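Long-range contacts in tryptophanyl-tRNA synthetase (Cryptosporidium parvum Iowa II, PDB 3HV0), which probably joins L-tryptophan to tRNA(Trp) at the expense of ATP, the chain here being the C-terminal part that holds the class I catalytic core: residues Phe75-Gly80 with His221-His226; Phe98-Gln103 with Cys145-Glu150. One frame throughout, in Å; residues are numbered along the deposited sequence.

Contact 1: residues Phe75-Gly80 with His221-His226; sequences FYLYTG and HCLVPH. With TRP (tryptophan), chain C.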
loop_
_atom_site.group_PDB
_atom_site.type_symbol
_atom_site.label_atom_id
_atom_site.label_comp_id
_atom_site.label_asym_id
_atom_site.label_seq_id
_atom_site.Cartn_x
_atom_site.Cartn_y
_atom_site.Cartn_z
ATOM N N PHE A 75 -18.073 -19.998 -7.316
ATOM C CA PHE A 75 -17.346 -18.776 -7.621
ATOM C C PHE A 75 -17.674 -17.789 -6.496
ATOM O O PHE A 75 -18.326 -18.169 -5.525
ATOM C CB PHE A 75 -17.765 -18.231 -8.993
ATOM C CG PHE A 75 -19.211 -17.809 -9.079
ATOM C CD1 PHE A 75 -19.568 -16.477 -8.943
ATOM C CD2 PHE A 75 -20.202 -18.743 -9.317
ATOM C CE1 PHE A 75 -20.888 -16.081 -9.028
ATOM C CE2 PHE A 75 -21.526 -18.368 -9.405
ATOM C CZ PHE A 75 -21.871 -17.035 -9.248
ATOM N N TYR A 76 -17.221 -16.547 -6.615
ATOM C CA TYR A 76 -17.546 -15.521 -5.610
ATOM C C TYR A 76 -17.874 -14.168 -6.194
ATOM O O TYR A 76 -17.510 -13.865 -7.331
ATOM C CB TYR A 76 -16.441 -15.385 -4.552
ATOM C CG TYR A 76 -15.169 -14.642 -4.930
ATOM C CD1 TYR A 76 -14.164 -15.279 -5.639
ATOM C CD2 TYR A 76 -14.929 -13.342 -4.489
ATOM C CE1 TYR A 76 -12.974 -14.643 -5.950
ATOM C CE2 TYR A 76 -13.736 -12.681 -4.807
ATOM C CZ TYR A 76 -12.747 -13.345 -5.526
ATOM O OH TYR A 76 -11.538 -12.728 -5.854
ATOM N N LEU A 77 -18.584 -13.370 -5.394
ATOM C CA LEU A 77 -18.981 -12.022 -5.787
ATOM C C LEU A 77 -18.049 -11.021 -5.123
ATOM O O LEU A 77 -17.580 -11.254 -4.051
ATOM C CB LEU A 77 -20.434 -11.754 -5.389
ATOM C CG LEU A 77 -21.493 -12.709 -5.966
ATOM C CD1 LEU A 77 -22.730 -12.861 -5.086
ATOM C CD2 LEU A 77 -21.888 -12.279 -7.374
ATOM N N TYR A 78 -17.765 -9.918 -5.788
ATOM C CA TYR A 78 -17.017 -8.814 -5.192
ATOM C C TYR A 78 -17.660 -7.497 -5.619
ATOM O O TYR A 78 -17.808 -7.204 -6.809
ATOM C CB TYR A 78 -15.547 -8.863 -5.602
ATOM C CG TYR A 78 -14.744 -7.569 -5.490
ATOM C CD1 TYR A 78 -14.832 -6.748 -4.380
ATOM C CD2 TYR A 78 -13.846 -7.216 -6.481
ATOM C CE1 TYR A 78 -14.073 -5.600 -4.282
ATOM C CE2 TYR A 78 -13.084 -6.066 -6.393
ATOM C CZ TYR A 78 -13.198 -5.257 -5.289
ATOM O OH TYR A 78 -12.433 -4.089 -5.224
ATOM N N THR A 79 -18.080 -6.726 -4.629
ATOM C CA THR A 79 -18.576 -5.393 -4.877
ATOM C C THR A 79 -18.002 -4.454 -3.827
ATOM O O THR A 79 -17.333 -4.903 -2.934
ATOM C CB THR A 79 -20.084 -5.373 -4.920
ATOM O OG1 THR A 79 -20.489 -4.279 -5.738
ATOM C CG2 THR A 79 -20.680 -5.210 -3.553
ATOM N N GLY A 80 -18.240 -3.162 -3.960
ATOM C CA GLY A 80 -17.628 -2.183 -3.034
ATOM C C GLY A 80 -18.368 -0.881 -2.879
ATOM O O GLY A 80 -19.398 -0.675 -3.504
ATOM N N HIS A 221 -13.302 -18.329 -9.785
ATOM C CA HIS A 221 -13.705 -17.197 -10.587
ATOM C C HIS A 221 -14.381 -16.162 -9.715
ATOM O O HIS A 221 -15.043 -16.488 -8.735
ATOM C CB HIS A 221 -14.643 -17.616 -11.719
ATOM C CG HIS A 221 -13.951 -18.266 -12.884
ATOM N ND1 HIS A 221 -13.819 -19.638 -13.011
ATOM C CD2 HIS A 221 -13.382 -17.732 -13.992
ATOM C CE1 HIS A 221 -13.180 -19.916 -14.134
ATOM N NE2 HIS A 221 -12.901 -18.777 -14.746
ATOM N N CYS A 222 -14.195 -14.900 -10.081
ATOM C CA CYS A 222 -14.798 -13.801 -9.357
ATOM C C CYS A 222 -15.753 -13.079 -10.279
ATOM O O CYS A 222 -15.436 -12.883 -11.447
ATOM C CB CYS A 222 -13.728 -12.828 -8.895
ATOM S SG CYS A 222 -14.416 -11.232 -8.364
ATOM N N LEU A 223 -16.915 -12.699 -9.757
ATOM C CA LEU A 223 -17.880 -11.887 -10.503
ATOM C C LEU A 223 -18.074 -10.593 -9.782
ATOM O O LEU A 223 -18.353 -10.596 -8.590
ATOM C CB LEU A 223 -19.248 -12.572 -10.629
ATOM C CG LEU A 223 -20.324 -11.731 -11.331
ATOM C CD1 LEU A 223 -19.892 -11.345 -12.716
ATOM C CD2 LEU A 223 -21.651 -12.440 -11.425
ATOM N N VAL A 224 -17.977 -9.494 -10.522
ATOM C CA VAL A 224 -17.943 -8.145 -9.949
ATOM C C VAL A 224 -19.082 -7.295 -10.489
ATOM O O VAL A 224 -19.012 -6.801 -11.628
ATOM C CB VAL A 224 -16.633 -7.483 -10.300
ATOM C CG1 VAL A 224 -16.506 -6.064 -9.602
ATOM C CG2 VAL A 224 -15.477 -8.421 -9.960
ATOM N N PRO A 225 -20.157 -7.143 -9.690
ATOM C CA PRO A 225 -21.223 -6.156 -9.933
ATOM C C PRO A 225 -20.752 -4.737 -9.676
ATOM O O PRO A 225 -20.183 -4.458 -8.628
ATOM C CB PRO A 225 -22.285 -6.529 -8.904
ATOM C CG PRO A 225 -22.087 -7.974 -8.661
ATOM C CD PRO A 225 -20.593 -8.170 -8.729
ATOM N N HIS A 226 -20.984 -3.836 -10.614
ATOM C CA HIS A 226 -20.594 -2.437 -10.382
ATOM C C HIS A 226 -21.335 -1.435 -11.267
ATOM O O HIS A 226 -21.841 -1.772 -12.335
ATOM C CB HIS A 226 -19.065 -2.272 -10.506
ATOM C CG HIS A 226 -18.505 -2.628 -11.851
ATOM N ND1 HIS A 226 -18.480 -1.739 -12.906
ATOM C CD2 HIS A 226 -17.872 -3.745 -12.289
ATOM C CE1 HIS A 226 -17.899 -2.312 -13.949
ATOM N NE2 HIS A 226 -17.514 -3.525 -13.600
HETATM N N TRP C . -14.340 3.041 -5.502
HETATM C CA TRP C . -15.760 2.581 -5.525
HETATM C C TRP C . -16.692 3.769 -5.347
HETATM O O TRP C . -16.268 4.827 -4.845
HETATM C CB TRP C . -16.043 1.503 -4.459
HETATM C CG TRP C . -15.668 0.105 -4.890
HETATM C CD1 TRP C . -14.579 -0.624 -4.478
HETATM C CD2 TRP C . -16.386 -0.744 -5.799
HETATM N NE1 TRP C . -14.581 -1.857 -5.071
HETATM C CE2 TRP C . -15.669 -1.953 -5.897
HETATM C CE3 TRP C . -17.559 -0.601 -6.534
HETATM C CZ2 TRP C . -16.089 -3.010 -6.701
HETATM C CZ3 TRP C . -17.971 -1.649 -7.336
HETATM C CH2 TRP C . -17.228 -2.839 -7.421
HETATM O OXT TRP C . -17.876 3.670 -5.721
#
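The hydroxyl of Tyr78, whose ring lies alongside Val224, is gripped by three partners: OH accepts the indole N-H of the bound tryptophan (OH to NE1 3.1 Å, 163° at the hydrogen) and is also hydrogen-bonded to Gln201 O and Gln113 OE1. It stands at the ligand end of two neighbouring parallel strands in the Rossmann-type sheet of a class I synthetase. With CG anti to the backbone N (chi1 159°), the phenol slants out from the sheet and forward, toward the indole, whose CZ2 lies over one of its faces, while CD2 meets Val224 CG2 at 4.0 Å. Three backbone bonds join the strands: Tyr76 N to His221 O, Leu223 N to Tyr76 O (2.8 Å) and Tyr78 N to Leu223 O. Proline suits the next step as an interruption, for Pro225 presents CD instead of an N-H to Tyr78 O. Here the strands open slightly, and Thr79 OG1 crosses the gap to donate to Pro225 O at 2.9 Å. Gly80, bare at CA, lets the indole come close, its CA lying 3.4 Å from TRP CD2. Leu77 and Leu223 run side by side on the face where Pro225 also packs, oily residues fit for a buried sheet surface. Toward the other face, Tyr76 hydrogen-bonds through its OH to Pro204 O. The small, polarisable Cys222 fits over its ring: CB is 3.9 Å from the Tyr76 ring centroid, and SG lies over the same face, 4.2 Å from the centroid and 25° off the ring normal, a sulfur-aromatic contact.

Contact 2: residues Phe98-Gln103 with Cys145-Glu150; sequences FTKYLQ and CGFDPE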
loop_
_atom_site.group_PDB
_atom_site.type_symbol
_atom_site.label_atom_id
_atom_site.label_comp_id
_atom_site.label_asym_id
_atom_site.label_seq_id
_atom_site.Cartn_x
_atom_site.Cartn_y
_atom_site.Cartn_z
ATOM N N PHE A 98 -28.891 -5.703 -5.844
ATOM C CA PHE A 98 -28.686 -6.675 -6.929
ATOM C C PHE A 98 -27.763 -7.843 -6.535
ATOM O O PHE A 98 -28.047 -9.006 -6.825
ATOM C CB PHE A 98 -28.130 -5.975 -8.152
ATOM C CG PHE A 98 -28.112 -6.829 -9.361
ATOM C CD1 PHE A 98 -29.300 -7.202 -9.968
ATOM C CD2 PHE A 98 -26.912 -7.273 -9.891
ATOM C CE1 PHE A 98 -29.304 -8.003 -11.091
ATOM C CE2 PHE A 98 -26.883 -8.056 -11.010
ATOM C CZ PHE A 98 -28.088 -8.428 -11.630
ATOM N N THR A 99 -26.674 -7.523 -5.854
ATOM C CA THR A 99 -25.770 -8.529 -5.320
ATOM C C THR A 99 -26.409 -9.486 -4.301
ATOM O O THR A 99 -26.067 -10.666 -4.242
ATOM C CB THR A 99 -24.619 -7.856 -4.607
ATOM O OG1 THR A 99 -23.979 -6.925 -5.502
ATOM C CG2 THR A 99 -23.636 -8.932 -4.098
ATOM N N LYS A 100 -27.300 -8.973 -3.460
ATOM C CA LYS A 100 -28.014 -9.823 -2.507
ATOM C C LYS A 100 -28.818 -10.843 -3.308
ATOM O O LYS A 100 -28.795 -12.027 -3.014
ATOM C CB LYS A 100 -28.946 -8.978 -1.618
ATOM C CG LYS A 100 -29.424 -9.653 -0.330
ATOM C CD LYS A 100 -30.855 -10.136 -0.449
ATOM C CE LYS A 100 -31.344 -10.917 0.807
ATOM N NZ LYS A 100 -30.459 -12.078 1.151
ATOM N N TYR A 101 -29.494 -10.366 -4.345
ATOM C CA TYR A 101 -30.272 -11.241 -5.207
ATOM C C TYR A 101 -29.348 -12.305 -5.827
ATOM O O TYR A 101 -29.702 -13.494 -5.888
ATOM C CB TYR A 101 -30.998 -10.449 -6.301
ATOM C CG TYR A 101 -31.300 -11.289 -7.500
ATOM C CD1 TYR A 101 -32.377 -12.178 -7.496
ATOM C CD2 TYR A 101 -30.485 -11.238 -8.632
ATOM C CE1 TYR A 101 -32.654 -12.977 -8.598
ATOM C CE2 TYR A 101 -30.748 -12.039 -9.739
ATOM C CZ TYR A 101 -31.834 -12.911 -9.709
ATOM O OH TYR A 101 -32.108 -13.684 -10.807
ATOM N N LEU A 102 -28.164 -11.876 -6.275
ATOM C CA LEU A 102 -27.218 -12.822 -6.850
ATOM C C LEU A 102 -26.696 -13.814 -5.798
ATOM O O LEU A 102 -26.407 -14.962 -6.107
ATOM C CB LEU A 102 -26.051 -12.093 -7.492
ATOM C CG LEU A 102 -26.322 -11.258 -8.743
ATOM C CD1 LEU A 102 -25.093 -10.379 -9.011
ATOM C CD2 LEU A 102 -26.665 -12.129 -9.928
ATOM N N GLN A 103 -26.559 -13.356 -4.562
ATOM C CA GLN A 103 -26.098 -14.208 -3.488
ATOM C C GLN A 103 -27.182 -15.208 -3.129
ATOM O O GLN A 103 -26.893 -16.346 -2.853
ATOM C CB GLN A 103 -25.697 -13.389 -2.258
ATOM C CG GLN A 103 -24.990 -14.211 -1.170
ATOM C CD GLN A 103 -24.709 -13.417 0.097
ATOM O OE1 GLN A 103 -25.609 -12.804 0.673
ATOM N NE2 GLN A 103 -23.464 -13.440 0.545
ATOM N N CYS A 145 -29.199 -4.572 4.060
ATOM C CA CYS A 145 -29.784 -5.131 2.832
ATOM C C CYS A 145 -30.101 -6.632 2.933
ATOM O O CYS A 145 -30.650 -7.231 1.999
ATOM C CB CYS A 145 -28.842 -4.897 1.646
ATOM S SG CYS A 145 -28.430 -3.118 1.236
ATOM N N GLY A 146 -29.728 -7.254 4.048
ATOM C CA GLY A 146 -30.081 -8.648 4.315
ATOM C C GLY A 146 -29.117 -9.695 3.793
ATOM O O GLY A 146 -29.525 -10.817 3.494
ATOM N N PHE A 147 -27.833 -9.350 3.704
ATOM C CA PHE A 147 -26.810 -10.315 3.317
ATOM C C PHE A 147 -26.652 -11.368 4.404
ATOM O O PHE A 147 -26.881 -11.088 5.578
ATOM C CB PHE A 147 -25.467 -9.643 3.100
ATOM C CG PHE A 147 -25.440 -8.697 1.940
ATOM C CD1 PHE A 147 -25.345 -7.324 2.146
ATOM C CD2 PHE A 147 -25.484 -9.170 0.644
ATOM C CE1 PHE A 147 -25.317 -6.438 1.070
ATOM C CE2 PHE A 147 -25.459 -8.296 -0.436
ATOM C CZ PHE A 147 -25.368 -6.914 -0.211
ATOM N N ASP A 148 -26.246 -12.571 3.998
ATOM C CA ASP A 148 -26.013 -13.680 4.932
ATOM C C ASP A 148 -24.584 -13.564 5.451
ATOM O O ASP A 148 -23.658 -13.556 4.653
ATOM C CB ASP A 148 -26.229 -15.019 4.211
ATOM C CG ASP A 148 -26.200 -16.221 5.141
ATOM O OD1 ASP A 148 -25.668 -16.133 6.279
ATOM O OD2 ASP A 148 -26.718 -17.283 4.716
ATOM N N PRO A 149 -24.404 -13.478 6.787
ATOM C CA PRO A 149 -23.064 -13.382 7.374
ATOM C C PRO A 149 -22.217 -14.640 7.202
ATOM O O PRO A 149 -20.990 -14.549 7.192
ATOM C CB PRO A 149 -23.343 -13.119 8.856
ATOM C CG PRO A 149 -24.663 -13.635 9.082
ATOM C CD PRO A 149 -25.437 -13.388 7.832
ATOM N N GLU A 150 -22.861 -15.791 7.057
ATOM C CA GLU A 150 -22.146 -17.032 6.769
ATOM C C GLU A 150 -21.585 -17.061 5.342
ATOM O O GLU A 150 -20.718 -17.881 5.040
ATOM C CB GLU A 150 -23.049 -18.243 7.016
ATOM C CG GLU A 150 -23.258 -18.539 8.508
ATOM C CD GLU A 150 -24.529 -19.343 8.788
ATOM O OE1 GLU A 150 -25.575 -19.045 8.160
ATOM O OE2 GLU A 150 -24.492 -20.267 9.640
#
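Lys100 and Phe147 bury most of this contact, with Gln103 third. The lysine uses both halves of its side chain: CB rests 3.7 Å from Phe147 CE2, and the chain then bends at chi2 (-103°) and again near its end, passing Cys145 O and bringing the ammonium to Gly146 O. That bond, NZ to O at 2.8 Å, comes from above the carbonyl plane. Because NZ also forms a salt bridge with Asp104, the lysine is held by its own helix as well as by the loop. Gly146 has positive phi just after helix 128-143, a turn glycine makes easily, and the turn offers its carbonyl to the lysine. Phe147, large and apolar, fills the ground between helix and sheet: CE2 lies 3.6 Å from the backbone N of Lys100 and 4.1 Å from Thr99 CG2, while Leu110 and Phe96 also touch this side chain. Gln103 extends with CG anti to its backbone N (chi1 -171°) and sets its amide nearly perpendicular to that ring. Its OE1 lies in the ring plane at the edge, 3.6 Å from Phe147 CD2, and also takes a weak but straight bond from Asp148 N (3.4 Å, 173°). A glutamine can both accept and donate here, since NE2 is bonded to Thr152 OG1. Asp148 OD1 in turn accepts from Glu150 N, closing an Asx turn. Helix 93-106, from the crossover between strands 76-81 and 110-114, is thus tied to the loop that completes the next beta-alpha-beta crossover, into strand 152-156, as befits a Rossmann-type core.

Overall arrangement
The two contacts are centred 12 Å apart in one catalytic domain and touch directly. Along the chain, contact 2 is nested within the long loop that contact 1 closes: strand 76-81 leads to helix 93-106, then strand 110-114, helix 128-143, the loop 145-150 and, much later, strand 222-227. Contact 1 joins strands in the interior of the sheet; contact 2 fixes a helix lying on it. Leu77 and Pro225 supply the shared surface, packing against Leu102, with Pro225 also meeting Thr99. Tryptophan lies at the ends of the contact 1 strands, and Thr99 is about 8 Å from it, so the helix backs the pocket at one remove, through Pro225.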